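Local coordinates for Phosphoglucomutase/phosphomannomutase family protein (PDB 3UW2) that probably catalyses, as a metal-dependent member of the phosphohexose mutase family, the intramolecular transfer of a phosphoryl group, at residues 301-306 with 340-345; 53-58 with 163-168; 196-201 with 253-258; 132-137 with 230-235. All coordinates share one frame; numbering follows the deposited sequence. Where two conformers were deposited one is given.

Contact 1. Residues 301-306 with 340-345; sequences QIIYDV and TGAPLA
Ile303 and Ala345 form a parallel beta bridge with their CA atoms 4.3 Å apart, held by a nearly straight bond (170°) from Ile303 N to Leu344 O, 3.1 Å long. It joins the neighbouring strands 301-305 and 344-346 in the mixed sheet of the third alpha/beta/alpha domain, where Ile303 also pairs with Gly346. On the face of this pair, Ile303 CB rests on Ala345 CB at 3.6 Å. Ile303 CG1 stands beside its backbone N (chi1 -59°), and CD1 then runs back to Ala342 CB, 3.7 Å away. Ile302 turns to the other face, where its CD1 lies over Leu344 CB and approaches the rim of the Pro343 ring. At the outer end Gln301 OE1 and Thr340 O share a bridging water. Thr340 OG1 bonds to Lys336 O and accepts from Ala342 N, an ST turn that leads the chain out of helix 330-340. Gln301 O is buried against Pro343 CD (3.3 Å) and Ala342 CB, without a hydrogen-bond partner in the model. The chemistry is thus mainly apolar, its direct polar link confined to one backbone bond, with a water bridging the more exposed end.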
# COMPACT_ATOMS: atom_id res chain seq x y z
N GLN A 301 9.90 10.73 -14.54
CA GLN A 301 10.36 9.49 -13.88
C GLN A 301 9.15 8.66 -13.46
O GLN A 301 8.14 9.24 -13.09
CB GLN A 301 11.22 9.82 -12.66
CG GLN A 301 12.60 10.34 -13.08
CD GLN A 301 13.40 10.82 -11.90
OE1 GLN A 301 12.97 11.72 -11.11
NE2 GLN A 301 14.58 10.21 -11.74
N ILE A 302 9.27 7.33 -13.49
CA ILE A 302 8.21 6.46 -12.95
C ILE A 302 8.92 5.57 -11.97
O ILE A 302 9.92 4.90 -12.34
CB ILE A 302 7.58 5.58 -14.07
CG1 ILE A 302 7.01 6.45 -15.22
CG2 ILE A 302 6.56 4.56 -13.48
CD1 ILE A 302 5.86 7.37 -14.83
N ILE A 303 8.50 5.61 -10.72
CA ILE A 303 9.17 4.87 -9.64
C ILE A 303 8.51 3.50 -9.38
O ILE A 303 7.30 3.40 -9.30
CB ILE A 303 9.17 5.69 -8.32
CG1 ILE A 303 9.89 7.06 -8.55
CG2 ILE A 303 9.88 4.87 -7.19
CD1 ILE A 303 9.57 8.16 -7.49
N TYR A 304 9.31 2.44 -9.24
CA TYR A 304 8.76 1.19 -8.81
C TYR A 304 9.84 0.47 -7.98
O TYR A 304 10.99 0.92 -7.94
CB TYR A 304 8.35 0.36 -10.02
CG TYR A 304 9.47 0.19 -11.05
CD1 TYR A 304 10.32 -0.95 -11.03
CD2 TYR A 304 9.66 1.13 -12.05
CE1 TYR A 304 11.32 -1.12 -11.98
CE2 TYR A 304 10.65 0.97 -13.02
CZ TYR A 304 11.47 -0.16 -12.98
OH TYR A 304 12.45 -0.33 -13.95
N ASP A 305 9.51 -0.67 -7.37
CA ASP A 305 10.44 -1.28 -6.42
C ASP A 305 11.15 -2.48 -7.07
O ASP A 305 10.78 -2.94 -8.15
CB ASP A 305 9.69 -1.60 -5.11
CG ASP A 305 8.72 -2.83 -5.25
OD1 ASP A 305 7.87 -2.87 -6.18
OD2 ASP A 305 8.85 -3.76 -4.40
N VAL A 306 12.22 -2.96 -6.45
CA VAL A 306 12.98 -4.09 -6.95
C VAL A 306 12.26 -5.45 -7.10
O VAL A 306 12.87 -6.43 -7.58
CB VAL A 306 14.16 -4.33 -6.04
CG1 VAL A 306 15.24 -3.24 -6.27
CG2 VAL A 306 13.66 -4.50 -4.60
N THR A 340 11.83 13.41 -5.61
CA THR A 340 12.04 13.47 -7.06
C THR A 340 10.97 14.32 -7.74
O THR A 340 11.21 14.88 -8.81
CB THR A 340 12.01 12.08 -7.74
OG1 THR A 340 10.74 11.43 -7.47
CG2 THR A 340 13.12 11.23 -7.24
N GLY A 341 9.80 14.46 -7.09
CA GLY A 341 8.64 15.11 -7.72
C GLY A 341 8.03 14.27 -8.86
O GLY A 341 7.30 14.80 -9.71
N ALA A 342 8.34 12.97 -8.92
CA ALA A 342 7.77 12.12 -9.98
C ALA A 342 6.23 12.07 -10.02
O ALA A 342 5.60 12.25 -9.04
CB ALA A 342 8.36 10.72 -9.94
N PRO A 343 5.64 11.87 -11.21
CA PRO A 343 4.18 11.89 -11.24
C PRO A 343 3.52 10.58 -10.75
O PRO A 343 2.34 10.61 -10.43
CB PRO A 343 3.86 12.20 -12.72
CG PRO A 343 4.97 11.44 -13.44
CD PRO A 343 6.20 11.82 -12.58
N LEU A 344 4.24 9.45 -10.67
CA LEU A 344 3.61 8.14 -10.41
C LEU A 344 4.66 7.15 -9.84
O LEU A 344 5.83 7.18 -10.29
CB LEU A 344 3.20 7.52 -11.77
CG LEU A 344 2.49 6.17 -11.78
CD1 LEU A 344 1.13 6.25 -11.02
CD2 LEU A 344 2.29 5.72 -13.26
N ALA A 345 4.26 6.33 -8.86
CA ALA A 345 5.09 5.15 -8.36
C ALA A 345 4.16 3.98 -8.11
O ALA A 345 2.98 4.19 -7.90
CB ALA A 345 5.80 5.48 -7.08
O HOH W 1 11.42 13.82 -11.37

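Contact 2. Residues 53-58 with 163-168; sequences FGSEVR and ARFETG
Ser55 keeps its hydroxyl beside its own backbone N (chi1 -67°), where OG can meet both the preceding helical turn and the backbone of Glu166, while Arg58 bends sharply at chi2 (-111°) and again at chi3 to lay its guanidinium alongside Thr167. Ser55 OG accepts from Glu166 N at 2.9 Å with an angle of 155° and also bonds to Arg51 O one turn back, so two backbone groups fix its rotation. The same OG lies near the plane of the Phe165 ring at its edge, 3.9 Å from Phe165 CD1. Glu166 CG packs over the backbone of Ser55, 3.8 Å from Ser55 O. Arg58 NH1 reaches Thr167 O at 3.2 Å from above the carbonyl plane, and its stronger partner is Ala89 O. Water 3 sits in the guanidinium plane, bound to Arg58 NH2 and weakly to Thr167 O. Glu166 OE1 lies over a face of this group, 4.4 Å from Arg58 NH2; no N-H points at it, and any attraction is probably one of charge alone. A second water joins Glu56 OE1 to Arg164 NH2, while Glu56 OE1 has a salt bridge with Arg159. This surface contact fastens helix 43-59 to the loop between helix 151-161 and strand 172-174. Arg51, one turn before Ser55, adds a bond to Glu166 O. On the inner side of the helix, Phe53 and Val57 pack on strands 64-69 and 136-143, while Gly168 bonds through its backbone to Ala88 at the end of helix 75-88.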
# COMPACT_ATOMS: atom_id res chain seq x y z
N PHE A 53 2.89 10.83 19.87
CA PHE A 53 2.79 11.42 18.54
C PHE A 53 2.39 12.91 18.66
O PHE A 53 3.00 13.77 18.01
CB PHE A 53 1.77 10.64 17.68
CG PHE A 53 1.71 11.10 16.24
CD1 PHE A 53 0.91 12.19 15.88
CD2 PHE A 53 2.48 10.48 15.27
CE1 PHE A 53 0.82 12.58 14.56
CE2 PHE A 53 2.43 10.90 13.92
CZ PHE A 53 1.60 11.95 13.57
N GLY A 54 1.41 13.22 19.50
CA GLY A 54 1.01 14.64 19.68
C GLY A 54 2.16 15.52 20.18
O GLY A 54 2.28 16.74 19.81
N SER A 55 3.04 14.91 20.98
CA SER A 55 4.22 15.58 21.51
C SER A 55 5.19 15.89 20.36
O SER A 55 5.81 16.97 20.35
CB SER A 55 4.97 14.68 22.50
OG SER A 55 4.22 14.44 23.68
N GLU A 56 5.39 14.94 19.46
CA GLU A 56 6.28 15.18 18.33
C GLU A 56 5.68 16.27 17.37
O GLU A 56 6.41 17.16 16.85
CB GLU A 56 6.60 13.86 17.63
CG GLU A 56 7.65 13.96 16.52
CD GLU A 56 8.98 14.58 17.00
OE1 GLU A 56 9.42 14.38 18.17
OE2 GLU A 56 9.58 15.32 16.20
N VAL A 57 4.36 16.22 17.14
CA VAL A 57 3.70 17.27 16.38
C VAL A 57 4.00 18.65 16.99
O VAL A 57 4.43 19.57 16.26
CB VAL A 57 2.19 16.99 16.29
CG1 VAL A 57 1.39 18.23 16.00
CG2 VAL A 57 1.91 15.85 15.30
N ARG A 58 3.85 18.81 18.31
CA ARG A 58 4.11 20.14 18.92
C ARG A 58 5.60 20.50 18.84
O ARG A 58 5.93 21.64 18.73
CB ARG A 58 3.69 20.24 20.39
CG ARG A 58 2.32 19.77 20.74
CD ARG A 58 1.39 20.89 21.15
NE ARG A 58 2.06 21.96 21.92
CZ ARG A 58 2.19 22.03 23.25
NH1 ARG A 58 1.71 21.12 24.08
NH2 ARG A 58 2.78 23.09 23.76
N ALA A 163 8.46 8.58 29.44
CA ALA A 163 7.41 9.57 29.83
C ALA A 163 7.79 11.02 29.43
O ALA A 163 7.53 11.99 30.14
CB ALA A 163 7.09 9.49 31.33
N ARG A 164 8.39 11.15 28.26
CA ARG A 164 8.83 12.46 27.77
C ARG A 164 7.74 13.01 26.84
O ARG A 164 7.74 12.76 25.60
CB ARG A 164 10.15 12.33 27.02
CG ARG A 164 10.80 13.65 26.65
CD ARG A 164 12.16 13.38 26.01
NE ARG A 164 12.07 12.79 24.66
CZ ARG A 164 11.92 13.51 23.55
NH1 ARG A 164 11.87 14.85 23.61
NH2 ARG A 164 11.84 12.91 22.36
N PHE A 165 6.84 13.80 27.42
CA PHE A 165 5.63 14.24 26.73
C PHE A 165 5.42 15.73 26.88
O PHE A 165 5.76 16.32 27.94
CB PHE A 165 4.36 13.60 27.33
CG PHE A 165 4.29 12.10 27.27
CD1 PHE A 165 4.45 11.42 26.06
CD2 PHE A 165 3.97 11.36 28.43
CE1 PHE A 165 4.37 10.03 26.02
CE2 PHE A 165 3.84 9.97 28.38
CZ PHE A 165 4.01 9.31 27.16
N GLU A 166 4.82 16.34 25.85
CA GLU A 166 4.22 17.64 25.99
C GLU A 166 2.86 17.50 26.70
O GLU A 166 2.29 16.38 26.79
CB GLU A 166 4.07 18.32 24.63
CG GLU A 166 5.39 18.41 23.89
CD GLU A 166 6.35 19.41 24.51
OE1 GLU A 166 5.90 20.39 25.18
OE2 GLU A 166 7.58 19.19 24.39
N THR A 167 2.35 18.65 27.17
CA THR A 167 1.13 18.74 27.97
C THR A 167 0.26 19.89 27.44
O THR A 167 0.75 20.96 27.08
CB THR A 167 1.49 19.00 29.44
OG1 THR A 167 2.11 17.81 29.97
CG2 THR A 167 0.23 19.32 30.27
N GLY A 168 -1.03 19.65 27.33
CA GLY A 168 -1.95 20.73 27.00
C GLY A 168 -3.35 20.13 27.05
O GLY A 168 -3.58 19.05 27.64
O HOH W 2 11.92 14.03 19.54
O HOH W 3 3.12 23.38 26.68

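Contact 3. Residues 196-201 with 253-258; sequences KLVVDA and KATDAE
Lys196 NZ meets the carboxylate of Asp256 at one corner, using the syn lone pair of OD1, the side on which the other oxygen lies. The modelled separation of Lys196 NZ and Asp256 OD1, 2.5 Å, is short for a salt bridge and its exact value is doubtful. The two side chains cross at about a right angle: the lysine is extended throughout, with CG trans to the backbone N (chi1 -172°), and its methylenes pass Ala257 before the ammonium arrives at the acid. Lys196 CG lies 3.7 Å from Ala257 CA. The carboxylate of Glu258 faces other partners, a salt bridge to Arg193 and a water that also accepts from Lys196 N. Between the backbones, Glu258 N gives Lys196 O an almost straight bond (2.8 Å, 176°), tilted 31° from the carbonyl plane. Deeper in, Val198 CG2 touches Ala257 CB at 3.6 Å. Thr255 OG1 bonds to Lys251 O and weakly accepts from Ala257 N, steadying the turn that presents Asp256 and Ala257. Polar groups therefore grip the outer part of the contact, and methyl groups fill the inner part. Val198 goes on to pair with Ile259 and Phe261 and packs under helix 246-254. The turn is the return from helix to sheet in a beta-alpha-beta crossover, in which helix 246-254 passes over strand 197-200 between the parallel strands 221-224 and 259-263, characteristic of an alpha/beta/alpha domain.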
# COMPACT_ATOMS: atom_id res chain seq x y z
N LYS A 196 -19.50 -2.38 -15.97
CA LYS A 196 -20.08 -3.16 -14.89
C LYS A 196 -18.99 -3.90 -14.17
O LYS A 196 -18.20 -4.60 -14.80
CB LYS A 196 -21.14 -4.14 -15.42
CG LYS A 196 -21.89 -4.82 -14.27
CD LYS A 196 -23.22 -5.34 -14.75
CE LYS A 196 -23.77 -6.35 -13.75
NZ LYS A 196 -25.07 -6.80 -14.30
N LEU A 197 -18.91 -3.69 -12.86
CA LEU A 197 -17.79 -4.19 -12.01
C LEU A 197 -18.26 -5.12 -10.90
O LEU A 197 -19.33 -4.92 -10.34
CB LEU A 197 -17.12 -3.05 -11.24
CG LEU A 197 -16.84 -1.67 -11.66
CD1 LEU A 197 -15.77 -1.18 -10.69
CD2 LEU A 197 -16.29 -1.79 -13.06
N VAL A 198 -17.42 -6.08 -10.56
CA VAL A 198 -17.56 -6.85 -9.33
C VAL A 198 -16.66 -6.12 -8.33
O VAL A 198 -15.48 -5.87 -8.64
CB VAL A 198 -17.11 -8.30 -9.58
CG1 VAL A 198 -17.04 -9.07 -8.25
CG2 VAL A 198 -18.12 -8.98 -10.50
N VAL A 199 -17.22 -5.68 -7.20
CA VAL A 199 -16.39 -5.04 -6.12
C VAL A 199 -16.48 -5.91 -4.85
O VAL A 199 -17.58 -6.14 -4.33
CB VAL A 199 -16.87 -3.62 -5.86
CG1 VAL A 199 -16.12 -2.99 -4.67
CG2 VAL A 199 -16.73 -2.76 -7.13
N ASP A 200 -15.34 -6.43 -4.43
CA ASP A 200 -15.16 -7.27 -3.22
C ASP A 200 -14.32 -6.53 -2.17
O ASP A 200 -13.11 -6.25 -2.40
CB ASP A 200 -14.44 -8.57 -3.60
CG ASP A 200 -14.36 -9.59 -2.40
OD1 ASP A 200 -14.17 -9.16 -1.26
OD2 ASP A 200 -14.41 -10.82 -2.59
N ALA A 201 -14.96 -6.18 -1.05
CA ALA A 201 -14.29 -5.44 0.02
C ALA A 201 -13.94 -6.39 1.22
O ALA A 201 -13.43 -5.92 2.22
CB ALA A 201 -15.18 -4.31 0.51
N LYS A 253 -17.53 -15.07 -13.74
CA LYS A 253 -18.04 -16.16 -14.63
C LYS A 253 -19.56 -16.15 -14.66
O LYS A 253 -20.15 -16.48 -15.66
CB LYS A 253 -17.54 -17.57 -14.24
CG LYS A 253 -16.06 -17.83 -14.55
CD LYS A 253 -15.54 -19.19 -14.06
CE LYS A 253 -14.01 -19.17 -13.83
NZ LYS A 253 -13.22 -18.18 -14.66
N ALA A 254 -20.20 -15.77 -13.56
CA ALA A 254 -21.63 -16.01 -13.42
C ALA A 254 -22.53 -14.80 -13.68
O ALA A 254 -23.74 -14.92 -13.58
CB ALA A 254 -21.93 -16.63 -12.08
N THR A 255 -21.94 -13.65 -14.00
CA THR A 255 -22.70 -12.41 -14.26
C THR A 255 -22.15 -11.76 -15.56
O THR A 255 -21.15 -12.22 -16.08
CB THR A 255 -22.56 -11.40 -13.09
OG1 THR A 255 -21.20 -10.91 -12.99
CG2 THR A 255 -22.99 -12.05 -11.74
N ASP A 256 -22.77 -10.69 -16.04
CA ASP A 256 -22.21 -9.96 -17.17
C ASP A 256 -21.27 -8.78 -16.78
O ASP A 256 -21.06 -7.85 -17.60
CB ASP A 256 -23.33 -9.46 -18.09
CG ASP A 256 -24.28 -8.52 -17.38
OD1 ASP A 256 -24.11 -8.25 -16.16
OD2 ASP A 256 -25.24 -8.06 -18.05
N ALA A 257 -20.75 -8.79 -15.55
CA ALA A 257 -19.80 -7.78 -15.17
C ALA A 257 -18.58 -7.99 -16.03
O ALA A 257 -18.35 -9.13 -16.51
CB ALA A 257 -19.45 -7.87 -13.69
N GLU A 258 -17.80 -6.94 -16.21
CA GLU A 258 -16.62 -6.99 -17.14
C GLU A 258 -15.28 -7.15 -16.42
O GLU A 258 -14.40 -7.78 -16.94
CB GLU A 258 -16.51 -5.71 -17.95
CG GLU A 258 -17.75 -5.34 -18.74
CD GLU A 258 -17.51 -4.17 -19.71
OE1 GLU A 258 -16.53 -4.21 -20.46
OE2 GLU A 258 -18.30 -3.20 -19.70
O HOH W 4 -20.57 -3.22 -18.75

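Contact 4. Residues 132-137 with 230-235; sequences NPPDYN and GNFPNH
Pro134 and Phe232 touch through Pro134 CD and Phe232 CD2, 3.8 Å apart, with Pro134 CD coming at the aromatic ring obliquely. Beside this pair, Asn132 O lies at the edge of the phenyl ring, 3.4 Å from Phe232 CE2. Pro134 also presses CB against Gly230 O at 3.4 Å and CG toward Asn231 O. Gly230 O stands over the centre of the Phe232 ring. A water donates to both Pro134 O (2.9 Å) and Gly230 O (2.8 Å), providing the polar link between the two segments. In the second shell, Arg72 bonds to Asn132 O and Pro133 O and touches Phe232, a placement consistent with its holding the proline-rich turn against the ring. The type I turn from Pro133 to Tyr136 is closed by Tyr136 N on Pro133 O. Asn132 and Pro133 probably belong to the loop that carries the phosphoserine in this family; the side chain of Asn132 lies about 9 Å from that of the zinc ligand Asp264. The contact thus spans the first two alpha/beta/alpha domains: the turn leads into strand 136-143, flanked by strand 33-36, and the other loop connects strand 221-224 to helix 246-254.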
# COMPACT_ATOMS: atom_id res chain seq x y z
N ASN A 132 -5.00 -7.80 8.15
CA ASN A 132 -4.75 -8.82 9.20
C ASN A 132 -6.00 -9.38 9.85
O ASN A 132 -7.05 -8.76 9.69
CB ASN A 132 -3.81 -8.24 10.29
CG ASN A 132 -2.42 -7.99 9.74
OD1 ASN A 132 -1.74 -8.92 9.28
ND2 ASN A 132 -2.05 -6.73 9.68
N PRO A 133 -5.89 -10.53 10.61
CA PRO A 133 -7.08 -11.10 11.27
C PRO A 133 -7.83 -10.12 12.20
O PRO A 133 -7.24 -9.07 12.57
CB PRO A 133 -6.51 -12.32 12.03
CG PRO A 133 -5.29 -12.74 11.21
CD PRO A 133 -4.71 -11.44 10.73
N PRO A 134 -9.10 -10.45 12.58
CA PRO A 134 -9.97 -9.54 13.32
C PRO A 134 -9.42 -8.89 14.59
O PRO A 134 -9.84 -7.72 14.94
CB PRO A 134 -11.16 -10.43 13.73
CG PRO A 134 -11.20 -11.55 12.70
CD PRO A 134 -9.85 -11.60 12.04
N ASP A 135 -8.56 -9.62 15.30
CA ASP A 135 -8.03 -9.21 16.60
C ASP A 135 -6.77 -8.32 16.48
O ASP A 135 -6.21 -7.90 17.50
CB ASP A 135 -7.77 -10.45 17.53
CG ASP A 135 -6.98 -11.58 16.84
OD1 ASP A 135 -6.87 -11.61 15.59
OD2 ASP A 135 -6.50 -12.48 17.57
N TYR A 136 -6.32 -8.07 15.24
CA TYR A 136 -5.19 -7.19 15.00
C TYR A 136 -5.67 -5.81 14.76
O TYR A 136 -6.75 -5.58 14.19
CB TYR A 136 -4.42 -7.57 13.74
CG TYR A 136 -3.62 -8.84 13.93
CD1 TYR A 136 -4.26 -10.04 14.09
CD2 TYR A 136 -2.23 -8.80 14.00
CE1 TYR A 136 -3.53 -11.22 14.27
CE2 TYR A 136 -1.49 -9.96 14.18
CZ TYR A 136 -2.15 -11.16 14.31
OH TYR A 136 -1.44 -12.32 14.52
N ASN A 137 -4.83 -4.89 15.16
CA ASN A 137 -5.06 -3.51 14.86
C ASN A 137 -3.73 -2.71 14.89
O ASN A 137 -2.65 -3.28 15.09
CB ASN A 137 -6.16 -2.93 15.76
CG ASN A 137 -7.00 -1.85 15.03
OD1 ASN A 137 -6.51 -1.17 14.14
ND2 ASN A 137 -8.24 -1.72 15.38
N GLY A 230 -16.35 -6.49 11.11
CA GLY A 230 -14.99 -6.66 11.59
C GLY A 230 -14.67 -8.07 12.08
O GLY A 230 -13.54 -8.33 12.43
N ASN A 231 -15.65 -8.98 12.10
CA ASN A 231 -15.38 -10.42 12.32
C ASN A 231 -14.83 -11.09 11.04
O ASN A 231 -14.45 -12.26 11.07
CB ASN A 231 -16.65 -11.22 12.72
CG ASN A 231 -17.34 -10.69 13.98
OD1 ASN A 231 -16.70 -10.44 15.01
ND2 ASN A 231 -18.68 -10.55 13.91
N PHE A 232 -14.86 -10.38 9.92
CA PHE A 232 -14.45 -10.99 8.61
C PHE A 232 -14.93 -12.43 8.43
O PHE A 232 -14.08 -13.35 8.34
CB PHE A 232 -12.92 -10.94 8.35
CG PHE A 232 -12.30 -9.59 8.54
CD1 PHE A 232 -12.88 -8.43 8.04
CD2 PHE A 232 -11.03 -9.50 9.14
CE1 PHE A 232 -12.28 -7.20 8.21
CE2 PHE A 232 -10.41 -8.26 9.32
CZ PHE A 232 -11.05 -7.09 8.88
N PRO A 233 -16.27 -12.64 8.36
CA PRO A 233 -16.80 -13.98 8.45
C PRO A 233 -16.76 -14.69 7.07
O PRO A 233 -17.09 -15.86 6.97
CB PRO A 233 -18.25 -13.75 8.90
CG PRO A 233 -18.60 -12.40 8.26
CD PRO A 233 -17.31 -11.62 8.52
N ASN A 234 -16.36 -13.97 6.01
CA ASN A 234 -16.33 -14.56 4.65
C ASN A 234 -14.97 -14.92 4.13
O ASN A 234 -14.70 -16.08 3.96
CB ASN A 234 -17.06 -13.69 3.63
CG ASN A 234 -18.49 -13.58 3.97
OD1 ASN A 234 -19.21 -14.58 3.88
ND2 ASN A 234 -18.91 -12.40 4.45
N HIS A 235 -14.14 -13.96 3.82
CA HIS A 235 -12.68 -14.22 3.54
C HIS A 235 -12.05 -12.96 4.06
O HIS A 235 -12.71 -11.92 4.08
CB HIS A 235 -12.32 -14.49 2.06
CG HIS A 235 -12.59 -13.30 1.10
ND1 HIS A 235 -11.81 -12.17 1.06
CD2 HIS A 235 -13.66 -13.06 0.20
CE1 HIS A 235 -12.32 -11.28 0.16
NE2 HIS A 235 -13.46 -11.80 -0.35
O HOH W 5 -12.33 -6.42 14.07

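Overall arrangement
From the N terminus, contact 2 opens first on helix 43-59, and contact 4 opens at 132-137 before contact 2 closes at 163-168, so these two cross. Contact 3 then opens at 196-201, ahead of the second segment of contact 4 at 230-235, and closes at 253-258: contacts 3 and 4 cross as well. They touch through a probable hydrogen bond, Asp200 OD2 to His235 NE2 at 2.6 Å. Contact 1 follows in series, its centre about 31 Å from that of contact 3. Contacts 2, 3 and 1 each close a loop within the first, second and third alpha/beta/alpha domains respectively, whereas contact 4 joins the first to the second.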